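PDB 4XLT: response regulator receiver protein from Dyadobacter fermentans, which probably acts as a phosphorylation-controlled receiver in bacterial two-component signalling, taking a phosphoryl group on a conserved aspartate. Local coordinates for residues A[72-75]-A[76-79]; A[123-126]-A[127-131]. All blocks are in the same frame, centred on the assembly; numbering follows the deposited sequence.

Contact 1: A[72-75]-A[76-79]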
# COMPACT_ATOMS: atom_id res chain seq x y z
N THR A 72 -11.90 -10.72 -0.32
CA THR A 72 -10.77 -9.90 0.08
C THR A 72 -9.45 -10.54 -0.31
O THR A 72 -8.46 -9.85 -0.56
CB THR A 72 -10.76 -9.63 1.60
OG1 THR A 72 -10.88 -10.87 2.30
CG2 THR A 72 -11.91 -8.71 1.97
N GLU A 73 -9.43 -11.87 -0.37
CA GLU A 73 -8.22 -12.59 -0.77
C GLU A 73 -7.89 -12.30 -2.23
O GLU A 73 -6.74 -12.05 -2.57
CB GLU A 73 -8.39 -14.09 -0.55
CG GLU A 73 -8.67 -14.47 0.90
CD GLU A 73 -8.43 -15.94 1.16
OE1 GLU A 73 -7.56 -16.53 0.49
OE2 GLU A 73 -9.12 -16.50 2.04
N HIS A 74 -8.92 -12.33 -3.08
CA HIS A 74 -8.75 -11.96 -4.48
C HIS A 74 -8.52 -10.47 -4.62
O HIS A 74 -7.80 -10.03 -5.52
CB HIS A 74 -9.96 -12.40 -5.30
CG HIS A 74 -9.99 -13.87 -5.58
ND1 HIS A 74 -9.23 -14.45 -6.57
CD2 HIS A 74 -10.68 -14.87 -4.99
CE1 HIS A 74 -9.46 -15.75 -6.58
NE2 HIS A 74 -10.33 -16.03 -5.64
N TYR A 75 -9.13 -9.69 -3.73
CA TYR A 75 -8.98 -8.24 -3.74
C TYR A 75 -7.54 -7.84 -3.39
O TYR A 75 -7.00 -6.90 -3.96
CB TYR A 75 -9.96 -7.60 -2.75
CG TYR A 75 -9.85 -6.09 -2.67
CD1 TYR A 75 -10.52 -5.28 -3.57
CD2 TYR A 75 -9.06 -5.49 -1.70
CE1 TYR A 75 -10.42 -3.91 -3.50
CE2 TYR A 75 -8.94 -4.12 -1.63
CZ TYR A 75 -9.63 -3.33 -2.53
OH TYR A 75 -9.51 -1.96 -2.46
N GLY A 76 -6.93 -8.57 -2.46
CA GLY A 76 -5.57 -8.30 -2.05
C GLY A 76 -4.56 -8.58 -3.15
O GLY A 76 -3.40 -8.18 -3.06
N MSE A 77 -5.01 -9.27 -4.20
CA MSE A 77 -4.16 -9.61 -5.34
C MSE A 77 -4.10 -8.47 -6.36
O MSE A 77 -3.20 -8.43 -7.20
CB MSE A 77 -4.66 -10.90 -6.00
CG MSE A 77 -4.29 -12.17 -5.25
SE MSE A 77 -5.22 -13.76 -5.91
CE MSE A 77 -5.58 -13.19 -7.74
N LEU A 78 -5.06 -7.55 -6.29
CA LEU A 78 -5.04 -6.37 -7.15
C LEU A 78 -3.80 -5.53 -6.88
O LEU A 78 -3.26 -5.56 -5.77
CB LEU A 78 -6.30 -5.53 -6.93
CG LEU A 78 -7.62 -6.20 -7.32
CD1 LEU A 78 -8.80 -5.38 -6.84
CD2 LEU A 78 -7.68 -6.42 -8.83
N PRO A 79 -3.32 -4.79 -7.89
CA PRO A 79 -2.15 -3.93 -7.70
C PRO A 79 -2.41 -2.88 -6.63
O PRO A 79 -3.53 -2.39 -6.52
CB PRO A 79 -1.96 -3.27 -9.07
CG PRO A 79 -2.64 -4.20 -10.03
CD PRO A 79 -3.81 -4.76 -9.28
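Three backbone hydrogen bonds carry the chain from Thr72-Tyr75 into Gly76-Pro79. Gly76 N reaches Thr72 O at 2.8 Å, a helical i to i+4 bond with an N-H...O angle of 145°. The next two span only three residues: Met77 N lies 3.2 Å from His74 O, and Leu78 N lies 3.1 Å from Tyr75 O. This change of spacing is the evidence for how helix 68-75 ends: a type I beta turn from Tyr75 to Leu78 takes over, and Pro79 then occupies the N-cap position of helix 80-83. The helices belong to the alternating beta-alpha receiver fold of the CheY family.

Side-chain contact falls on two pairs, of which Tyr75 and Leu78 form the apolar one. Leu78 crosses the Tyr75 side chain at about a right angle, the leucine CD1 lying 3.7 Å from the tyrosine CD1; a chi1 of 179°, which sets the tyrosine CG opposite the backbone N, swings the ring there. The same ring packs edge-to-face with His108 and touches Ile86 and Leu88 of strand 86-92. Replacing Tyr75 by an alanine is likely to leave the Leu78 methyl and the His108 ring without their aromatic partner and to open a gap against that strand.

The second pair, His74 and selenomethionine Met77, runs side by side in the same direction. Met77 SE sits 4.9 Å from the centroid of the His74 ring, obliquely placed at 47° from its normal, while CE approaches His74 ND1. Met77 also packs on Glu104 of the second subunit.

Contact 2: A[123-126]-A[127-131]; sequences RELL and KRWFP
The last two turns of helix 119-129, the C-terminal helix of the receiver domain, bring Glu124 and Lys127 together in an i to i+3 salt bridge. Glu124 OE1 and Lys127 NZ are 2.8 Å apart, the ammonium meeting the oxygen from above the carboxylate plane, 55° out of it. Two bends make this possible: the glutamate chain turns at chi2 (65°), and the lysine, extended through its middle torsions, folds only at chi4 (69°). The Arg123 chain passes obliquely across the lysine, its CG 3.9 Å from Lys127 NZ. Arg123 NE, 5.9 Å from Lys127 NZ, brings a like charge whose repulsion the Glu124 carboxylate is likely to offset in part.

Leu125 and Trp129, one turn apart, point the same way. The leucine CD1 meets the indole at its edge, in the ring plane, 3.8 Å from Trp129 NE1, and also lies over one face of the Arg128 guanidinium. Leu125 O comes to the same ring's edge, 3.1 Å from Trp129 CD1. In the five-stranded parallel sheet of this CheY-like fold, these two residues pack on strand 109-114, whereas Leu126 and Phe130 reach strands 4-9 and 54-60.

The backbone bonds show the helix coming to its end. Leu125 O receives weak bonds from Arg128 N and Trp129 N, and Leu126 O another weak one from Trp129 N. Phe130 N, by contrast, makes a firm bond to Leu126 O at 2.8 Å, yet Phe130 itself has left helical phi/psi. Beyond this chain, Arg128 NH2 makes a weak hydrogen bond to Gln48 O of the third subunit.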
# COMPACT_ATOMS: atom_id res chain seq x y z
N ARG A 123 -21.71 9.02 4.86
CA ARG A 123 -21.26 10.31 4.33
C ARG A 123 -20.21 10.95 5.23
O ARG A 123 -19.23 11.53 4.76
CB ARG A 123 -22.46 11.25 4.15
CG ARG A 123 -22.09 12.71 3.96
CD ARG A 123 -22.90 13.34 2.83
NE ARG A 123 -24.31 12.99 2.91
CZ ARG A 123 -25.18 13.17 1.91
NH1 ARG A 123 -24.78 13.70 0.77
NH2 ARG A 123 -26.45 12.81 2.06
N GLU A 124 -20.41 10.83 6.54
CA GLU A 124 -19.44 11.35 7.49
C GLU A 124 -18.16 10.52 7.44
O GLU A 124 -17.05 11.05 7.50
CB GLU A 124 -20.01 11.36 8.91
CG GLU A 124 -19.27 12.27 9.88
CD GLU A 124 -19.36 13.74 9.50
OE1 GLU A 124 -20.32 14.12 8.78
OE2 GLU A 124 -18.48 14.52 9.91
N LEU A 125 -18.34 9.21 7.30
CA LEU A 125 -17.22 8.28 7.25
C LEU A 125 -16.38 8.49 5.98
O LEU A 125 -15.18 8.21 5.98
CB LEU A 125 -17.74 6.84 7.32
CG LEU A 125 -16.75 5.76 7.74
CD1 LEU A 125 -16.01 6.17 9.00
CD2 LEU A 125 -17.49 4.45 7.97
N LEU A 126 -17.01 8.99 4.92
CA LEU A 126 -16.29 9.26 3.68
C LEU A 126 -15.37 10.47 3.82
O LEU A 126 -14.37 10.58 3.11
CB LEU A 126 -17.27 9.48 2.53
CG LEU A 126 -18.09 8.27 2.09
CD1 LEU A 126 -18.96 8.62 0.89
CD2 LEU A 126 -17.20 7.08 1.79
N LYS A 127 -15.72 11.38 4.73
CA LYS A 127 -14.88 12.55 5.01
C LYS A 127 -13.53 12.10 5.56
O LYS A 127 -12.50 12.71 5.28
CB LYS A 127 -15.56 13.50 5.99
CG LYS A 127 -16.83 14.17 5.48
CD LYS A 127 -17.28 15.27 6.43
CE LYS A 127 -18.60 15.91 6.00
NZ LYS A 127 -19.75 14.98 6.16
N ARG A 128 -13.56 11.04 6.36
CA ARG A 128 -12.35 10.50 6.98
C ARG A 128 -11.43 9.82 5.97
O ARG A 128 -10.21 9.97 6.03
CB ARG A 128 -12.72 9.51 8.09
CG ARG A 128 -13.10 10.16 9.41
CD ARG A 128 -13.49 9.12 10.46
NE ARG A 128 -12.50 8.04 10.57
CZ ARG A 128 -12.61 7.01 11.40
NH1 ARG A 128 -13.66 6.91 12.20
NH2 ARG A 128 -11.67 6.07 11.44
N TRP A 129 -12.02 9.08 5.03
CA TRP A 129 -11.23 8.19 4.19
C TRP A 129 -11.01 8.72 2.77
O TRP A 129 -10.11 8.26 2.07
CB TRP A 129 -11.89 6.81 4.15
CG TRP A 129 -11.91 6.20 5.51
CD1 TRP A 129 -12.98 6.10 6.35
CD2 TRP A 129 -10.79 5.64 6.20
NE1 TRP A 129 -12.60 5.50 7.52
CE2 TRP A 129 -11.26 5.20 7.46
CE3 TRP A 129 -9.44 5.45 5.88
CZ2 TRP A 129 -10.43 4.59 8.39
CZ3 TRP A 129 -8.62 4.84 6.82
CH2 TRP A 129 -9.11 4.42 8.06
N PHE A 130 -11.84 9.67 2.37
CA PHE A 130 -11.61 10.41 1.13
C PHE A 130 -11.63 11.91 1.42
O PHE A 130 -12.61 12.59 1.11
CB PHE A 130 -12.66 10.05 0.08
CG PHE A 130 -12.35 8.79 -0.69
CD1 PHE A 130 -11.06 8.52 -1.11
CD2 PHE A 130 -13.35 7.88 -0.98
CE1 PHE A 130 -10.77 7.36 -1.81
CE2 PHE A 130 -13.07 6.72 -1.69
CZ PHE A 130 -11.78 6.47 -2.10
N PRO A 131 -10.54 12.42 2.01
CA PRO A 131 -10.46 13.78 2.57
C PRO A 131 -10.50 14.90 1.54
O PRO A 131 -10.92 14.69 0.40
CB PRO A 131 -9.11 13.77 3.30
CG PRO A 131 -8.31 12.75 2.60
CD PRO A 131 -9.28 11.67 2.21

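Overall arrangement
Both contacts lie at C-terminal ends of helices, and both are partly buried, combining residues packed into the fold with exposed ones. Their centres are 23 Å apart and their nearest atoms about 9 Å, so they do not touch. Contact 1 joins helix 68-75 to the turn before helix 80-83, and its side-chain contacts are aromatic, aliphatic and selenium-aromatic. Contact 2 stays almost within helix 119-129 and adds a salt bridge on its exposed side. The buried side chains also serve different strands: Tyr75 meets 86-92, while contact 2 reaches 4-9, 54-60 and 109-114. Each contact borders a different neighbouring subunit, the second for contact 1 and the third for contact 2.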